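Local atomic coordinates of Dot/Icm T4SS effector (Legionella pneumophila, PDB entry 6VVE), a protein that acts as a Legionella effector kinase, secreted by the Dot/Icm type IV system and switched on by host inositol hexakisphosphate. Residues H17-S20 with E21-E25; F117-Y121 with H122-E126; L233-Y236 with N237-P241; K288-A291 with H292-E296. All coordinates share one frame; numbering follows the deposited sequence.

Contact 1. Residues H17-S20 with E21-E25. With IHP (inositol hexakisphosphate), chain B.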
loop_
_atom_site.group_PDB
_atom_site.type_symbol
_atom_site.label_atom_id
_atom_site.label_comp_id
_atom_site.label_asym_id
_atom_site.label_seq_id
_atom_site.Cartn_x
_atom_site.Cartn_y
_atom_site.Cartn_z
ATOM N N HIS A 17 -8.215 -0.093 -22.883
ATOM C CA HIS A 17 -8.746 -1.118 -22.000
ATOM C C HIS A 17 -8.626 -0.757 -20.524
ATOM O O HIS A 17 -8.998 -1.580 -19.675
ATOM C CB HIS A 17 -8.027 -2.447 -22.245
ATOM C CG HIS A 17 -8.233 -3.004 -23.614
ATOM N ND1 HIS A 17 -7.500 -4.062 -24.104
ATOM C CD2 HIS A 17 -9.088 -2.648 -24.602
ATOM C CE1 HIS A 17 -7.900 -4.339 -25.333
ATOM N NE2 HIS A 17 -8.862 -3.495 -25.658
ATOM N N TYR A 18 -8.116 0.437 -20.198
ATOM C CA TYR A 18 -7.844 0.777 -18.807
ATOM C C TYR A 18 -8.124 2.242 -18.483
ATOM O O TYR A 18 -8.587 2.562 -17.381
ATOM C CB TYR A 18 -6.383 0.433 -18.465
ATOM C CG TYR A 18 -6.095 -1.050 -18.460
ATOM C CD1 TYR A 18 -6.562 -1.859 -17.430
ATOM C CD2 TYR A 18 -5.371 -1.645 -19.484
ATOM C CE1 TYR A 18 -6.309 -3.229 -17.421
ATOM C CE2 TYR A 18 -5.110 -3.003 -19.486
ATOM C CZ TYR A 18 -5.579 -3.791 -18.445
ATOM O OH TYR A 18 -5.337 -5.150 -18.449
ATOM N N LEU A 19 -7.859 3.138 -19.429
ATOM C CA LEU A 19 -7.955 4.563 -19.175
ATOM C C LEU A 19 -8.811 5.224 -20.242
ATOM O O LEU A 19 -9.057 4.661 -21.309
ATOM C CB LEU A 19 -6.566 5.221 -19.142
ATOM C CG LEU A 19 -5.607 4.729 -18.060
ATOM C CD1 LEU A 19 -4.196 5.252 -18.310
ATOM C CD2 LEU A 19 -6.090 5.149 -16.688
ATOM N N SER A 20 -9.252 6.443 -19.939
ATOM C CA SER A 20 -10.013 7.226 -20.904
ATOM C C SER A 20 -9.165 7.521 -22.136
ATOM O O SER A 20 -7.943 7.693 -22.054
ATOM C CB SER A 20 -10.487 8.533 -20.270
ATOM O OG SER A 20 -9.402 9.211 -19.659
ATOM N N GLU A 21 -9.826 7.577 -23.286
ATOM C CA GLU A 21 -9.165 7.793 -24.560
ATOM C C GLU A 21 -9.753 9.014 -25.256
ATOM O O GLU A 21 -10.976 9.189 -25.264
ATOM C CB GLU A 21 -9.325 6.561 -25.469
ATOM C CG GLU A 21 -8.088 6.215 -26.282
ATOM C CD GLU A 21 -6.913 5.829 -25.404
ATOM O OE1 GLU A 21 -5.766 5.831 -25.900
ATOM O OE2 GLU A 21 -7.143 5.527 -24.213
ATOM N N PRO A 22 -8.916 9.884 -25.844
ATOM C CA PRO A 22 -7.446 9.873 -25.806
ATOM C C PRO A 22 -6.908 10.354 -24.464
ATOM O O PRO A 22 -7.656 10.932 -23.676
ATOM C CB PRO A 22 -7.052 10.835 -26.934
ATOM C CG PRO A 22 -8.284 10.976 -27.786
ATOM C CD PRO A 22 -9.424 10.868 -26.815
ATOM N N ASN A 23 -5.623 10.121 -24.212
ATOM C CA ASN A 23 -4.996 10.442 -22.934
ATOM C C ASN A 23 -3.704 11.202 -23.186
ATOM O O ASN A 23 -2.851 10.743 -23.954
ATOM C CB ASN A 23 -4.712 9.165 -22.132
ATOM C CG ASN A 23 -4.737 9.400 -20.640
ATOM O OD1 ASN A 23 -3.871 10.087 -20.092
ATOM N ND2 ASN A 23 -5.730 8.819 -19.969
ATOM N N LYS A 24 -3.560 12.358 -22.543
ATOM C CA LYS A 24 -2.344 13.143 -22.685
ATOM C C LYS A 24 -1.291 12.800 -21.638
ATOM O O LYS A 24 -0.109 13.090 -21.852
ATOM C CB LYS A 24 -2.654 14.640 -22.587
ATOM C CG LYS A 24 -3.959 15.064 -23.230
ATOM C CD LYS A 24 -3.960 16.559 -23.519
ATOM C CE LYS A 24 -3.225 16.875 -24.815
ATOM N NZ LYS A 24 -4.165 16.945 -25.971
ATOM N N GLU A 25 -1.684 12.180 -20.523
ATOM C CA GLU A 25 -0.806 12.025 -19.370
ATOM C C GLU A 25 -0.278 10.616 -19.185
ATOM O O GLU A 25 0.875 10.450 -18.789
ATOM C CB GLU A 25 -1.539 12.448 -18.089
ATOM C CG GLU A 25 -2.225 13.804 -18.169
ATOM C CD GLU A 25 -2.878 14.211 -16.858
ATOM O OE1 GLU A 25 -2.645 13.526 -15.836
ATOM O OE2 GLU A 25 -3.623 15.216 -16.849
HETATM C C1 IHP B . -4.024 -11.607 -21.723
HETATM C C2 IHP B . -4.643 -12.270 -22.965
HETATM C C3 IHP B . -5.894 -11.524 -23.432
HETATM C C4 IHP B . -5.578 -10.048 -23.705
HETATM C C5 IHP B . -5.070 -9.373 -22.416
HETATM C C6 IHP B . -3.845 -10.088 -21.850
HETATM O O11 IHP B . -2.740 -12.162 -21.504
HETATM P P1 IHP B . -2.523 -13.171 -20.238
HETATM O O21 IHP B . -1.239 -12.817 -19.529
HETATM O O31 IHP B . -3.694 -13.066 -19.289
HETATM O O41 IHP B . -2.434 -14.605 -20.755
HETATM O O12 IHP B . -4.981 -13.591 -22.618
HETATM P P2 IHP B . -4.452 -14.825 -23.580
HETATM O O22 IHP B . -3.482 -14.295 -24.604
HETATM O O32 IHP B . -3.764 -15.849 -22.722
HETATM O O42 IHP B . -5.637 -15.441 -24.276
HETATM O O13 IHP B . -6.843 -11.588 -22.406
HETATM P P3 IHP B . -8.411 -11.937 -22.745
HETATM O O23 IHP B . -8.530 -12.446 -24.172
HETATM O O33 IHP B . -8.887 -13.010 -21.773
HETATM O O43 IHP B . -9.269 -10.703 -22.573
HETATM O O14 IHP B . -6.726 -9.395 -24.150
HETATM P P4 IHP B . -6.592 -8.476 -25.512
HETATM O O24 IHP B . -6.193 -9.339 -26.680
HETATM O O34 IHP B . -5.511 -7.431 -25.295
HETATM O O44 IHP B . -7.912 -7.805 -25.806
HETATM O O15 IHP B . -4.723 -8.052 -22.696
HETATM P P5 IHP B . -5.630 -6.843 -22.063
HETATM O O25 IHP B . -5.657 -5.678 -23.033
HETATM O O35 IHP B . -7.038 -7.314 -21.818
HETATM O O45 IHP B . -5.011 -6.408 -20.753
HETATM O O16 IHP B . -3.582 -9.580 -20.558
HETATM P P6 IHP B . -2.234 -8.664 -20.309
HETATM O O26 IHP B . -1.475 -9.188 -19.110
HETATM O O36 IHP B . -1.347 -8.714 -21.529
HETATM O O46 IHP B . -2.671 -7.234 -20.063
#

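Contact 2. Residues F117-Y121 with H122-E126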
loop_
_atom_site.group_PDB
_atom_site.type_symbol
_atom_site.label_atom_id
_atom_site.label_comp_id
_atom_site.label_asym_id
_atom_site.label_seq_id
_atom_site.Cartn_x
_atom_site.Cartn_y
_atom_site.Cartn_z
ATOM N N PHE A 117 3.878 5.326 -9.243
ATOM C CA PHE A 117 5.054 6.166 -9.464
ATOM C C PHE A 117 5.619 6.686 -8.148
ATOM O O PHE A 117 6.841 6.745 -7.966
ATOM C CB PHE A 117 4.717 7.337 -10.392
ATOM C CG PHE A 117 4.850 7.003 -11.851
ATOM C CD1 PHE A 117 6.095 7.027 -12.465
ATOM C CD2 PHE A 117 3.741 6.660 -12.603
ATOM C CE1 PHE A 117 6.230 6.720 -13.807
ATOM C CE2 PHE A 117 3.868 6.340 -13.941
ATOM C CZ PHE A 117 5.113 6.368 -14.546
ATOM N N PHE A 118 4.746 7.075 -7.217
ATOM C CA PHE A 118 5.213 7.449 -5.886
ATOM C C PHE A 118 6.018 6.315 -5.264
ATOM O O PHE A 118 7.120 6.531 -4.744
ATOM C CB PHE A 118 4.028 7.813 -4.988
ATOM C CG PHE A 118 4.410 8.041 -3.550
ATOM C CD1 PHE A 118 4.512 6.974 -2.662
ATOM C CD2 PHE A 118 4.671 9.319 -3.086
ATOM C CE1 PHE A 118 4.878 7.180 -1.350
ATOM C CE2 PHE A 118 5.033 9.530 -1.762
ATOM C CZ PHE A 118 5.133 8.461 -0.899
ATOM N N LEU A 119 5.481 5.088 -5.320
ATOM C CA LEU A 119 6.179 3.948 -4.741
ATOM C C LEU A 119 7.540 3.748 -5.393
ATOM O O LEU A 119 8.538 3.510 -4.698
ATOM C CB LEU A 119 5.330 2.684 -4.874
ATOM C CG LEU A 119 4.016 2.649 -4.106
ATOM C CD1 LEU A 119 3.259 1.334 -4.406
ATOM C CD2 LEU A 119 4.241 2.810 -2.621
ATOM N N LYS A 120 7.603 3.848 -6.723
ATOM C CA LYS A 120 8.878 3.696 -7.413
ATOM C C LYS A 120 9.875 4.759 -6.970
ATOM O O LYS A 120 11.039 4.454 -6.677
ATOM C CB LYS A 120 8.668 3.747 -8.929
ATOM C CG LYS A 120 9.959 3.655 -9.727
ATOM C CD LYS A 120 9.702 3.663 -11.224
ATOM C CE LYS A 120 11.009 3.790 -12.000
ATOM N NZ LYS A 120 10.816 3.611 -13.465
ATOM N N TYR A 121 9.439 6.019 -6.922
ATOM C CA TYR A 121 10.328 7.115 -6.568
ATOM C C TYR A 121 10.763 7.078 -5.106
ATOM O O TYR A 121 11.631 7.873 -4.718
ATOM C CB TYR A 121 9.650 8.449 -6.876
ATOM C CG TYR A 121 9.370 8.664 -8.359
ATOM C CD1 TYR A 121 10.049 7.947 -9.324
ATOM C CD2 TYR A 121 8.416 9.581 -8.780
ATOM C CE1 TYR A 121 9.794 8.141 -10.677
ATOM C CE2 TYR A 121 8.157 9.789 -10.118
ATOM C CZ TYR A 121 8.847 9.069 -11.066
ATOM O OH TYR A 121 8.595 9.257 -12.406
ATOM N N HIS A 122 10.189 6.185 -4.295
ATOM C CA HIS A 122 10.650 5.951 -2.938
ATOM C C HIS A 122 11.240 4.561 -2.747
ATOM O O HIS A 122 11.606 4.209 -1.622
ATOM C CB HIS A 122 9.499 6.167 -1.953
ATOM C CG HIS A 122 9.049 7.591 -1.860
ATOM N ND1 HIS A 122 8.474 8.260 -2.919
ATOM C CD2 HIS A 122 9.104 8.478 -0.839
ATOM C CE1 HIS A 122 8.187 9.497 -2.551
ATOM N NE2 HIS A 122 8.561 9.656 -1.295
ATOM N N GLY A 123 11.352 3.772 -3.809
ATOM C CA GLY A 123 11.950 2.450 -3.712
ATOM C C GLY A 123 11.212 1.493 -2.802
ATOM O O GLY A 123 11.850 0.722 -2.078
ATOM N N ILE A 124 9.878 1.522 -2.824
ATOM C CA ILE A 124 9.081 0.658 -1.962
ATOM C C ILE A 124 7.954 -0.008 -2.747
ATOM O O ILE A 124 7.027 -0.578 -2.158
ATOM C CB ILE A 124 8.511 1.448 -0.769
ATOM C CG1 ILE A 124 7.791 2.711 -1.258
ATOM C CG2 ILE A 124 9.612 1.817 0.206
ATOM C CD1 ILE A 124 7.020 3.425 -0.181
ATOM N N GLN A 125 8.030 0.045 -4.080
ATOM C CA GLN A 125 6.979 -0.560 -4.893
ATOM C C GLN A 125 6.822 -2.048 -4.595
ATOM O O GLN A 125 5.706 -2.580 -4.647
ATOM C CB GLN A 125 7.278 -0.351 -6.382
ATOM C CG GLN A 125 6.214 -0.938 -7.306
ATOM C CD GLN A 125 6.512 -0.690 -8.776
ATOM O OE1 GLN A 125 7.378 0.119 -9.132
ATOM N NE2 GLN A 125 5.795 -1.397 -9.641
ATOM N N GLU A 126 7.921 -2.731 -4.278
ATOM C CA GLU A 126 7.883 -4.177 -4.099
ATOM C C GLU A 126 7.005 -4.610 -2.928
ATOM O O GLU A 126 6.582 -5.767 -2.888
ATOM C CB GLU A 126 9.310 -4.713 -3.897
ATOM C CG GLU A 126 10.029 -4.123 -2.680
ATOM C CD GLU A 126 11.062 -3.070 -3.049
ATOM O OE1 GLU A 126 10.804 -2.266 -3.976
ATOM O OE2 GLU A 126 12.138 -3.057 -2.413
#

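Contact 3. Residues L233-Y236 with N237-P241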
loop_
_atom_site.group_PDB
_atom_site.type_symbol
_atom_site.label_atom_id
_atom_site.label_comp_id
_atom_site.label_asym_id
_atom_site.label_seq_id
_atom_site.Cartn_x
_atom_site.Cartn_y
_atom_site.Cartn_z
ATOM N N LEU A 233 2.522 2.436 12.679
ATOM C CA LEU A 233 2.809 2.180 14.086
ATOM C C LEU A 233 1.873 1.127 14.655
ATOM O O LEU A 233 2.298 0.289 15.470
ATOM C CB LEU A 233 2.701 3.479 14.876
ATOM C CG LEU A 233 3.050 3.442 16.360
ATOM C CD1 LEU A 233 4.526 3.167 16.560
ATOM C CD2 LEU A 233 2.645 4.761 17.032
ATOM N N TYR A 234 0.597 1.153 14.245
ATOM C CA TYR A 234 -0.359 0.174 14.757
ATOM C C TYR A 234 0.032 -1.241 14.340
ATOM O O TYR A 234 -0.031 -2.180 15.146
ATOM C CB TYR A 234 -1.767 0.477 14.247
ATOM C CG TYR A 234 -2.251 1.897 14.441
ATOM C CD1 TYR A 234 -1.675 2.739 15.388
ATOM C CD2 TYR A 234 -3.316 2.387 13.693
ATOM C CE1 TYR A 234 -2.118 4.033 15.556
ATOM C CE2 TYR A 234 -3.783 3.679 13.866
ATOM C CZ TYR A 234 -3.172 4.501 14.785
ATOM O OH TYR A 234 -3.634 5.784 14.933
ATOM N N VAL A 235 0.432 -1.411 13.076
ATOM C CA VAL A 235 0.827 -2.729 12.588
ATOM C C VAL A 235 2.013 -3.254 13.389
ATOM O O VAL A 235 2.011 -4.399 13.869
ATOM C CB VAL A 235 1.144 -2.670 11.082
ATOM C CG1 VAL A 235 1.642 -4.018 10.593
ATOM C CG2 VAL A 235 -0.082 -2.227 10.291
ATOM N N TYR A 236 3.044 -2.422 13.555
ATOM C CA TYR A 236 4.252 -2.891 14.223
ATOM C C TYR A 236 3.983 -3.255 15.680
ATOM O O TYR A 236 4.424 -4.304 16.162
ATOM C CB TYR A 236 5.350 -1.839 14.147
ATOM C CG TYR A 236 6.674 -2.369 14.638
ATOM C CD1 TYR A 236 7.497 -3.118 13.802
ATOM C CD2 TYR A 236 7.107 -2.127 15.936
ATOM C CE1 TYR A 236 8.713 -3.611 14.248
ATOM C CE2 TYR A 236 8.326 -2.608 16.385
ATOM C CZ TYR A 236 9.117 -3.357 15.540
ATOM O OH TYR A 236 10.321 -3.852 15.980
ATOM N N ASN A 237 3.269 -2.386 16.401
ATOM C CA ASN A 237 3.033 -2.628 17.824
ATOM C C ASN A 237 2.098 -3.808 18.049
ATOM O O ASN A 237 2.224 -4.501 19.056
ATOM C CB ASN A 237 2.472 -1.372 18.491
ATOM C CG ASN A 237 3.562 -0.396 18.887
ATOM O OD1 ASN A 237 3.963 -0.333 20.052
ATOM N ND2 ASN A 237 4.061 0.363 17.917
ATOM N N PHE A 238 1.156 -4.048 17.133
ATOM C CA PHE A 238 0.298 -5.222 17.262
ATOM C C PHE A 238 1.116 -6.503 17.174
ATOM O O PHE A 238 0.857 -7.464 17.909
ATOM C CB PHE A 238 -0.783 -5.216 16.181
ATOM C CG PHE A 238 -1.678 -6.426 16.222
ATOM C CD1 PHE A 238 -2.673 -6.538 17.177
ATOM C CD2 PHE A 238 -1.516 -7.457 15.305
ATOM C CE1 PHE A 238 -3.494 -7.653 17.226
ATOM C CE2 PHE A 238 -2.342 -8.576 15.346
ATOM C CZ PHE A 238 -3.333 -8.667 16.311
ATOM N N ILE A 239 2.121 -6.529 16.285
ATOM C CA ILE A 239 2.908 -7.742 16.080
ATOM C C ILE A 239 4.022 -7.843 17.115
ATOM O O ILE A 239 4.337 -8.935 17.602
ATOM C CB ILE A 239 3.457 -7.764 14.643
ATOM C CG1 ILE A 239 2.306 -7.677 13.634
ATOM C CG2 ILE A 239 4.284 -9.004 14.396
ATOM C CD1 ILE A 239 2.760 -7.591 12.182
ATOM N N TYR A 240 4.677 -6.725 17.433
ATOM C CA TYR A 240 5.803 -6.696 18.374
ATOM C C TYR A 240 5.504 -5.665 19.449
ATOM O O TYR A 240 6.179 -4.635 19.550
ATOM C CB TYR A 240 7.123 -6.372 17.666
ATOM C CG TYR A 240 7.454 -7.313 16.540
ATOM C CD1 TYR A 240 7.758 -8.653 16.790
ATOM C CD2 TYR A 240 7.467 -6.873 15.222
ATOM C CE1 TYR A 240 8.051 -9.522 15.760
ATOM C CE2 TYR A 240 7.765 -7.736 14.181
ATOM C CZ TYR A 240 8.060 -9.057 14.452
ATOM O OH TYR A 240 8.348 -9.913 13.422
ATOM N N PRO A 241 4.497 -5.917 20.276
ATOM C CA PRO A 241 4.134 -4.956 21.335
ATOM C C PRO A 241 5.291 -4.744 22.295
ATOM O O PRO A 241 6.197 -5.588 22.385
ATOM C CB PRO A 241 2.945 -5.633 22.037
ATOM C CG PRO A 241 3.094 -7.112 21.709
ATOM C CD PRO A 241 3.661 -7.136 20.313
#

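Contact 4. Residues K288-A291 with H292-E296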
loop_
_atom_site.group_PDB
_atom_site.type_symbol
_atom_site.label_atom_id
_atom_site.label_comp_id
_atom_site.label_asym_id
_atom_site.label_seq_id
_atom_site.Cartn_x
_atom_site.Cartn_y
_atom_site.Cartn_z
ATOM N N LYS A 288 13.546 -1.447 14.666
ATOM C CA LYS A 288 14.896 -1.263 15.186
ATOM C C LYS A 288 15.606 -0.096 14.509
ATOM O O LYS A 288 16.266 0.707 15.176
ATOM C CB LYS A 288 15.702 -2.552 15.015
ATOM C CG LYS A 288 16.956 -2.606 15.869
ATOM C CD LYS A 288 17.762 -3.874 15.596
ATOM C CE LYS A 288 18.683 -4.207 16.763
ATOM N NZ LYS A 288 19.576 -3.071 17.122
ATOM N N LYS A 289 15.474 0.022 13.184
ATOM C CA LYS A 289 16.216 1.051 12.464
ATOM C C LYS A 289 15.691 2.444 12.775
ATOM O O LYS A 289 16.471 3.405 12.798
ATOM C CB LYS A 289 16.159 0.797 10.958
ATOM C CG LYS A 289 17.027 1.746 10.157
ATOM C CD LYS A 289 17.061 1.383 8.676
ATOM C CE LYS A 289 18.077 2.241 7.931
ATOM N NZ LYS A 289 18.204 1.841 6.501
ATOM N N LEU A 290 14.381 2.578 13.015
ATOM C CA LEU A 290 13.834 3.892 13.340
ATOM C C LEU A 290 14.290 4.338 14.723
ATOM O O LEU A 290 14.681 5.495 14.911
ATOM C CB LEU A 290 12.308 3.869 13.248
ATOM C CG LEU A 290 11.595 5.171 13.611
ATOM C CD1 LEU A 290 12.083 6.315 12.740
ATOM C CD2 LEU A 290 10.084 5.002 13.492
ATOM N N ALA A 291 14.240 3.435 15.704
ATOM C CA ALA A 291 14.789 3.744 17.018
ATOM C C ALA A 291 16.247 4.165 16.900
ATOM O O ALA A 291 16.668 5.171 17.483
ATOM C CB ALA A 291 14.647 2.540 17.951
ATOM N N HIS A 292 17.035 3.402 16.142
ATOM C CA HIS A 292 18.438 3.743 15.947
ATOM C C HIS A 292 18.582 5.114 15.294
ATOM O O HIS A 292 19.376 5.948 15.746
ATOM C CB HIS A 292 19.116 2.670 15.096
ATOM C CG HIS A 292 20.538 2.980 14.752
ATOM N ND1 HIS A 292 20.923 3.414 13.501
ATOM C CD2 HIS A 292 21.668 2.919 15.495
ATOM C CE1 HIS A 292 22.229 3.605 13.489
ATOM N NE2 HIS A 292 22.706 3.309 14.686
ATOM N N ASP A 293 17.823 5.361 14.223
ATOM C CA ASP A 293 17.928 6.638 13.523
ATOM C C ASP A 293 17.535 7.794 14.429
ATOM O O ASP A 293 18.205 8.832 14.441
ATOM C CB ASP A 293 17.056 6.618 12.269
ATOM C CG ASP A 293 17.548 5.620 11.229
ATOM O OD1 ASP A 293 18.619 5.011 11.444
ATOM O OD2 ASP A 293 16.864 5.446 10.194
ATOM N N LEU A 294 16.456 7.632 15.201
ATOM C CA LEU A 294 16.030 8.691 16.110
ATOM C C LEU A 294 17.086 8.950 17.179
ATOM O O LEU A 294 17.418 10.103 17.474
ATOM C CB LEU A 294 14.697 8.321 16.756
ATOM C CG LEU A 294 13.462 8.319 15.852
ATOM C CD1 LEU A 294 12.277 7.713 16.593
ATOM C CD2 LEU A 294 13.129 9.723 15.378
ATOM N N HIS A 295 17.619 7.884 17.779
ATOM C CA HIS A 295 18.645 8.052 18.802
ATOM C C HIS A 295 19.910 8.657 18.207
ATOM O O HIS A 295 20.544 9.522 18.823
ATOM C CB HIS A 295 18.947 6.708 19.459
ATOM C CG HIS A 295 20.015 6.770 20.507
ATOM N ND1 HIS A 295 19.780 7.241 21.782
ATOM C CD2 HIS A 295 21.322 6.418 20.468
ATOM C CE1 HIS A 295 20.898 7.175 22.483
ATOM N NE2 HIS A 295 21.850 6.682 21.709
ATOM N N GLU A 296 20.291 8.217 17.005
ATOM C CA GLU A 296 21.446 8.803 16.334
ATOM C C GLU A 296 21.233 10.285 16.048
ATOM O O GLU A 296 22.201 11.055 16.006
ATOM C CB GLU A 296 21.733 8.044 15.039
ATOM C CG GLU A 296 22.835 8.648 14.187
ATOM C CD GLU A 296 23.204 7.767 12.999
ATOM O OE1 GLU A 296 22.323 7.028 12.501
ATOM O OE2 GLU A 296 24.378 7.806 12.569
#

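Contact 1. Residues H17-S20 with E21-E25
Ser20 and Asn23 close a short turn in the loop before strand 26-30, an example of how one amide can order an irregular backbone. Glu21 opens the second half: its chain bends at chi2 (64°), which brings Glu21 OE2 to 3.2 Å from Ser20 O, an acceptor facing an acceptor and no hydrogen bond, while OE1 forms a salt bridge with Lys27. Pro22 follows through a cis peptide bond, and the chain reverses there. Asn23 then reaches back, its ND2 donating to Ser20 O at 3.2 Å with an N-H...O angle of 159° and with the acceptor close to the amide plane. Asn23 OD1 takes the backbone N of Glu25 at 3.1 Å, an Asx turn, and also that of Phe26, so both ends of the group are used and its rotation is fixed. Upstream, His17 and Tyr18 belong to the inositol hexakisphosphate pocket: His17 ND1 gives a nearly straight bond to O25 (2.7 Å), and Tyr18 OH donates to O45 (2.6 Å), both oxygens of one phosphate. Leu19 packs on Asn109 and Ile113 of helix 102-121 and on Phe26, and Tyr18 touches Ile28, which places the loop between that helix and strand 26-30.

Contact 2. Residues F117-Y121 with H122-E126
His122 folds its imidazole back over the ring of Phe118, one turn earlier, and illustrates how a side chain can finish a helix. From His122 CB, 3.7 Å from Phe118 O, the chain turns with CG beside its own backbone N (chi1 -68°), which carries the ring back over the last turn. His122 CG is also near Phe118 O, at 3.6 Å, and His122 ND1 donates to that oxygen at 2.9 Å; the bond is bent to 141°, the oxygen lying somewhat out of the imidazole plane. His122 CD2 is 4.0 Å from Phe118 CZ, His122 CE1 comes down on Phe118 CE2 at 3.3 Å, and NE2 follows over CE2 and CZ. The rings make an offset stack, centroids 3.9 Å apart and planes at 24°. Behind the histidine the backbone closes in a Schellman motif: Gly123, at positive phi, donates to Lys120 O, while Ile124 N gives an almost straight bond to Leu119 O (3.0 Å). That oxygen is gripped twice, for His122 N reaches it from the opposite face of the carbonyl plane. Ile124 CD1 then meets Leu119 CD2 at 3.7 Å. The turn ends helix 102-121 against helix 159-174, where Phe118 touches Leu172 and Ile124 touches Ala168, while Lys120 NZ reaches strand 44-53 with a salt bridge to Asp47 and a hydrogen bond to Tyr48 O.

Contact 3. Residues L233-Y236 with N237-P241
Leu233 and Asn237 meet in the densely packed part of helix 231-239, where an asparagine bonds to its own helix as well as to the chain beyond it. Its CG stands beside the backbone N (chi1 -83°), a setting that lets Asn237 ND2 turn back to Leu233 O at 3.0 Å with an N-H...O angle of 157°. Asn237 N reaches the same oxygen from the opposite face of the carbonyl plane, so one residue supplies two donors to one acceptor. Leu233 CD1 presses on Asn237 ND2 at 3.1 Å, a tight approach for an apolar carbon. A second close meeting is that of Tyr236 and Tyr240: Tyr240 CD2 lies over a face of the earlier ring, 3.6 Å from Tyr236 CE1, with the planes inclined at 53°. Tyr240 N also closes the last turn on Tyr236 O (2.7 Å). Val235 CG1 and Ile239 CD1 make a lighter, ordinary van der Waals contact, side by side at 4.1 Å. The solvent side belongs to exposed Phe238, which touches Ile189 and Arg253 while its CB rests on Tyr234 O. Hydrogen bonds to the rest of the chain run from Asn237 OD1 to Ser285 N, Tyr234 OH to Tyr260 OH, Tyr236 OH to Glu163 OE2 and Tyr240 OH to Lys155 O. The chemistry thus implies a partly buried helix whose amide and hydroxyls each find a partner, tying it to helix 159-174 and the loop at Ser285.

Contact 4. Residues K288-A291 with H292-E296
The imidazole of His292 swings outward from the helix while His292 CB stays against Lys288 O at 3.5 Å; His292 ND1 makes a long, weak hydrogen bond to Asp293 OD1 (3.5 Å). His295 behaves likewise three residues on, its ring turned from the first segment as CB rests on Ala291 O. The third flat group, the carboxylate of Asp293, lies next to the backbone of Lys289: CG is beside its own backbone N (chi1 -66°), which brings Asp293 OD1 to 3.0 Å from Lys289 O, acceptor facing acceptor, while Asp293 OD2 approaches Lys289 CG at 3.7 Å. The extended Lys289 chain passes obliquely across the Asp293 side chain; Lys289 NZ and Asp293 OD2 stay 5.3 Å apart, too far for a salt bridge, although the opposite charges may still attract through space. This pair follows the i to i+4 spacing of an alpha helix, here the first turns of helix 288-299 close to the C-terminus, and four successive backbone bonds of the same spacing hold it, among them Leu294 N to Leu290 O at 2.8 Å. On the apolar side, again four residues apart, Leu290 CD1 meets Leu294 CG at 3.9 Å. Leu290 also packs on Leu167 and Lys170 of helix 159-174, whereas Ala291 touches Tyr279 and Leu294 touches Leu276, both of helix 272-280. Lys288 N is hydrogen-bonded to Glu163 OE1.

The four contacts follow one another along the chain without overlap. Contact 1, in the inositol hexakisphosphate pocket, and contact 2, at the end of helix 102-121, have centres about 23 Å apart and do not touch, but Leu19 of the first packs on the helix that the second terminates. That helix comes between strands 91-96 and 132-134 of the five-stranded sheet that helps bind ADP, consistent with the nucleotide-binding lobe of a kinase fold. Contacts 3 and 4, centres about 16 Å apart, touch where Tyr236 OH approaches Lys288 N at 4.2 Å. Contacts 2, 3 and 4 all pack on helix 159-174. The activator site thus stands far from the C-terminal helices, about 44 Å between the centres of contacts 1 and 4.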